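Local structure of ORF 37 (Human herpesvirus 8 type M, 3FHD) at residues F170-A173 / Q177-S180; G236-S241 / R473-A478. The protein processes branched or non-linear viral DNA as an endonuclease and exonuclease that accepts single- and double-stranded DNA, aiding production of unit-length linear viral genomes. One frame throughout, in Å; residues are numbered along the deposited sequence.

Contact 1 (F170-A173 / Q177-S180)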
# COMPACT_ATOMS: atom_id res chain seq x y z
N PHE A 170 7.19 -1.40 5.65
CA PHE A 170 8.01 -2.61 5.40
C PHE A 170 9.55 -2.37 5.40
O PHE A 170 10.32 -3.15 5.99
CB PHE A 170 7.52 -3.37 4.15
CG PHE A 170 8.18 -4.72 3.97
CD1 PHE A 170 7.88 -5.76 4.84
CD2 PHE A 170 9.12 -4.91 2.98
CE1 PHE A 170 8.52 -7.02 4.70
CE2 PHE A 170 9.77 -6.16 2.81
CZ PHE A 170 9.48 -7.22 3.68
N HIS A 171 10.00 -1.31 4.74
CA HIS A 171 11.41 -0.94 4.79
C HIS A 171 11.90 -0.74 6.25
O HIS A 171 12.94 -1.29 6.62
CB HIS A 171 11.69 0.29 3.92
CG HIS A 171 13.13 0.73 3.97
ND1 HIS A 171 13.56 1.81 4.71
CD2 HIS A 171 14.24 0.22 3.38
CE1 HIS A 171 14.87 1.95 4.58
NE2 HIS A 171 15.30 0.99 3.78
N TRP A 172 11.12 -0.00 7.05
CA TRP A 172 11.43 0.27 8.47
C TRP A 172 11.56 -1.07 9.24
O TRP A 172 12.54 -1.27 10.00
CB TRP A 172 10.38 1.22 9.08
CG TRP A 172 10.39 1.24 10.56
CD1 TRP A 172 11.20 1.99 11.39
CD2 TRP A 172 9.58 0.43 11.41
NE1 TRP A 172 10.94 1.67 12.71
CE2 TRP A 172 9.94 0.73 12.75
CE3 TRP A 172 8.58 -0.55 11.16
CZ2 TRP A 172 9.32 0.11 13.83
CZ3 TRP A 172 7.95 -1.14 12.25
CH2 TRP A 172 8.36 -0.83 13.57
N ALA A 173 10.62 -2.00 9.00
CA ALA A 173 10.58 -3.30 9.74
C ALA A 173 11.79 -4.18 9.39
O ALA A 173 12.22 -5.02 10.19
CB ALA A 173 9.24 -4.05 9.48
N GLN A 177 13.90 -0.67 12.29
CA GLN A 177 13.45 -1.25 13.57
C GLN A 177 13.61 -0.29 14.78
O GLN A 177 13.71 -0.72 15.94
CB GLN A 177 14.15 -2.61 13.80
CG GLN A 177 14.02 -3.56 12.56
CD GLN A 177 14.55 -4.97 12.80
OE1 GLN A 177 15.21 -5.23 13.80
NE2 GLN A 177 14.29 -5.87 11.86
N ASN A 178 13.62 1.01 14.49
CA ASN A 178 13.87 2.00 15.54
C ASN A 178 12.53 2.61 15.92
O ASN A 178 11.48 2.15 15.44
CB ASN A 178 14.86 3.07 15.05
CG ASN A 178 14.37 3.78 13.77
OD1 ASN A 178 13.19 3.74 13.42
ND2 ASN A 178 15.28 4.43 13.07
N THR A 179 12.54 3.61 16.82
CA THR A 179 11.27 4.22 17.27
C THR A 179 10.65 5.27 16.33
O THR A 179 9.72 5.97 16.73
CB THR A 179 11.42 4.87 18.68
OG1 THR A 179 12.45 5.84 18.62
CG2 THR A 179 11.78 3.84 19.75
N SER A 180 11.12 5.35 15.09
CA SER A 180 10.51 6.20 14.05
C SER A 180 9.09 5.78 13.65
O SER A 180 8.36 6.58 13.08
CB SER A 180 11.34 6.18 12.76
OG SER A 180 12.34 7.18 12.80
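Two backbone carbonyls of helix 170-175 receive bonds from Gln177. The first is a main-chain bond: Gln177 N donates to Trp172 O at 2.7 Å, five residues back. The second comes from the side chain. CG lies beside the backbone N, anti to the carbonyl carbon (chi1 -50°), and the chain runs extended beyond it. This carries the amide back to the end of the helix, where NE2 donates to Ala173 O at 2.8 Å. One residue thus serves two successive carbonyls.

The indole N-H bonds to Asn178. Trp172 NE1 donates to the backbone Asn178 O at 2.8 Å. The oxygen lies in the ring plane, but the N-H reaches it from above the carbonyl plane. A weak second bond joins Trp172 NE1 to Asn178 OD1 at 3.1 Å, so one N-H is shared by two oxygens of the same residue. The ring and amide planes are 42° apart.

Packing is lighter. Gln177 CA lies over one face of the indole, toward its rim, while Phe481 of helix 468-489 meets the Trp172 ring edge-to-face.

Asn178 OD1 also accepts from Ser180 N at 3.1 Å. The oxygen that Trp172 reaches weakly is thus also the acceptor of the Asx turn. The chain leaves helix 170-175 through a turn closed by a backbone bond from residue i+5 to i, followed by this Asx turn at Asn178.

Contact 2 (G236-S241 / R473-A478); sequences GIFGVS and RLLHQA. With SO4 (sulfate ion), chain B.
Leu475 is the first residue of 473-478 to meet the strand, and its target is the ring of Phe238. With CG anti to the carbonyl carbon (chi1 -69°) and chi2 near 164°, CD2 is put over one ring face, off toward the rim. Leu475 CD2 comes to 4.1 Å from Phe238 CE2. Ile237 CG1 covers the opposite face, so the ring is layered between two aliphatic branches. The backbone of the helix also takes part: Phe238 CZ comes to 3.7 Å from Leu475 O.

One turn further on, Ala478 faces the strand. Its methyl lies in the ring plane, at the edge, with Ala478 CB 3.8 Å from Phe238 CE1. The small side chain lets the ring edge come close to the helix. Leu475 and Ala478 are three apart in sequence, so they share one side of helix 468-489 and hold Phe238 at a face and an edge. The side chains that meet are apolar; the one polar atom at the ring is the carbonyl oxygen of Leu475.

At the far end of the other segment, Ser241 binds a sulfate ion, probably from the crystallisation liquor. Ser241 OG donates to sulfate O4 at 2.8 Å, and Ser241 N to sulfate O3 at 3.1 Å. Arg161, Ser167 and Ser168 also bond to the anion.

Strand 238-240 is the middle strand of a small three-stranded mixed sheet, between 165-166 and 230-231. Helix 468-489 packs on this sheet through one aromatic side chain, Phe238. This is buried helix-on-sheet packing, separate from the eight-stranded sheet and away from the magnesium site.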
# COMPACT_ATOMS: atom_id res chain seq x y z
N GLY A 236 -1.41 -13.23 9.12
CA GLY A 236 -2.04 -12.17 9.90
C GLY A 236 -1.10 -11.09 10.47
O GLY A 236 -1.53 -10.30 11.30
N ILE A 237 0.16 -11.04 10.02
CA ILE A 237 1.13 -10.02 10.50
C ILE A 237 1.48 -8.97 9.45
O ILE A 237 1.95 -7.87 9.78
CB ILE A 237 2.41 -10.65 11.13
CG1 ILE A 237 3.36 -11.20 10.05
CG2 ILE A 237 2.04 -11.76 12.08
CD1 ILE A 237 4.75 -11.54 10.60
N PHE A 238 1.23 -9.30 8.19
CA PHE A 238 1.47 -8.38 7.08
C PHE A 238 0.14 -7.96 6.41
O PHE A 238 -0.86 -8.67 6.47
CB PHE A 238 2.34 -8.97 5.97
CG PHE A 238 3.72 -9.37 6.40
CD1 PHE A 238 4.65 -8.40 6.76
CD2 PHE A 238 4.11 -10.75 6.37
CE1 PHE A 238 5.97 -8.78 7.12
CE2 PHE A 238 5.43 -11.13 6.73
CZ PHE A 238 6.34 -10.14 7.12
N GLY A 239 0.15 -6.79 5.77
CA GLY A 239 -0.99 -6.34 4.99
C GLY A 239 -0.64 -5.11 4.16
O GLY A 239 0.32 -4.39 4.49
N VAL A 240 -1.41 -4.87 3.11
CA VAL A 240 -1.21 -3.73 2.24
C VAL A 240 -2.56 -3.12 1.79
O VAL A 240 -3.62 -3.79 1.83
CB VAL A 240 -0.39 -4.08 0.96
CG1 VAL A 240 0.95 -4.77 1.30
CG2 VAL A 240 -1.16 -4.98 0.04
N SER A 241 -2.52 -1.86 1.38
CA SER A 241 -3.59 -1.40 0.49
C SER A 241 -2.90 -1.04 -0.83
O SER A 241 -1.70 -0.70 -0.85
CB SER A 241 -4.38 -0.21 1.07
OG SER A 241 -3.51 0.87 1.32
N ARG A 473 14.03 -13.71 1.97
CA ARG A 473 14.91 -13.28 3.08
C ARG A 473 14.33 -12.06 3.84
O ARG A 473 14.31 -12.03 5.06
CB ARG A 473 16.32 -12.96 2.58
CG ARG A 473 17.29 -12.87 3.77
CD ARG A 473 18.59 -12.20 3.46
NE ARG A 473 19.48 -13.04 2.66
CZ ARG A 473 20.65 -12.62 2.20
NH1 ARG A 473 21.06 -11.38 2.47
NH2 ARG A 473 21.40 -13.43 1.46
N LEU A 474 13.86 -11.09 3.08
CA LEU A 474 13.33 -9.83 3.66
C LEU A 474 12.06 -10.09 4.47
O LEU A 474 11.89 -9.55 5.59
CB LEU A 474 13.12 -8.77 2.56
CG LEU A 474 14.39 -8.34 1.83
CD1 LEU A 474 14.05 -7.39 0.66
CD2 LEU A 474 15.40 -7.64 2.79
N LEU A 475 11.16 -10.93 3.94
CA LEU A 475 9.90 -11.26 4.68
C LEU A 475 10.24 -12.03 5.96
O LEU A 475 9.65 -11.77 7.01
CB LEU A 475 8.93 -12.09 3.82
CG LEU A 475 8.25 -11.43 2.61
CD1 LEU A 475 7.64 -12.52 1.65
CD2 LEU A 475 7.20 -10.40 3.07
N HIS A 476 11.23 -12.93 5.90
CA HIS A 476 11.67 -13.63 7.11
C HIS A 476 12.21 -12.66 8.21
O HIS A 476 11.89 -12.80 9.38
CB HIS A 476 12.72 -14.70 6.77
CG HIS A 476 13.34 -15.33 7.98
ND1 HIS A 476 12.71 -16.32 8.70
CD2 HIS A 476 14.50 -15.07 8.63
CE1 HIS A 476 13.48 -16.67 9.72
NE2 HIS A 476 14.57 -15.93 9.69
N GLN A 477 13.05 -11.71 7.82
CA GLN A 477 13.60 -10.72 8.78
C GLN A 477 12.48 -9.88 9.40
O GLN A 477 12.45 -9.64 10.63
CB GLN A 477 14.61 -9.83 8.05
CG GLN A 477 15.77 -10.70 7.48
CD GLN A 477 16.91 -9.91 6.89
OE1 GLN A 477 16.89 -8.67 6.88
NE2 GLN A 477 17.95 -10.61 6.45
N ALA A 478 11.55 -9.45 8.56
CA ALA A 478 10.41 -8.65 9.04
C ALA A 478 9.52 -9.48 9.98
O ALA A 478 9.05 -8.96 10.98
CB ALA A 478 9.59 -8.10 7.84
S SO4 B . -0.04 0.60 2.94
O1 SO4 B . 0.72 0.78 4.16
O2 SO4 B . 0.46 1.54 1.93
O3 SO4 B . 0.18 -0.77 2.53
O4 SO4 B . -1.45 0.73 3.22

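The two contacts adjoin, with centres about 12 Å apart. Contact 2 is buried and apolar in its side chains. Contact 1 is partly buried and mostly hydrogen-bonded, and its loop residues reach the surface. Phe170 joins them: it sits in the helix of contact 1, yet its ring packs into contact 2. Phe170 CE1 is 3.5 Å from Ala478 CB and 3.9 Å from Phe238 CE1, so both phenylalanines meet the same alanine. Helix 468-489 serves both places: it supplies the second segment of contact 2 and lies against Trp172 and Gln177 of contact 1 further along. Hydrocarbon packing prevails in the buried contact, and hydrogen bonds where buried helix residues meet the more exposed loop.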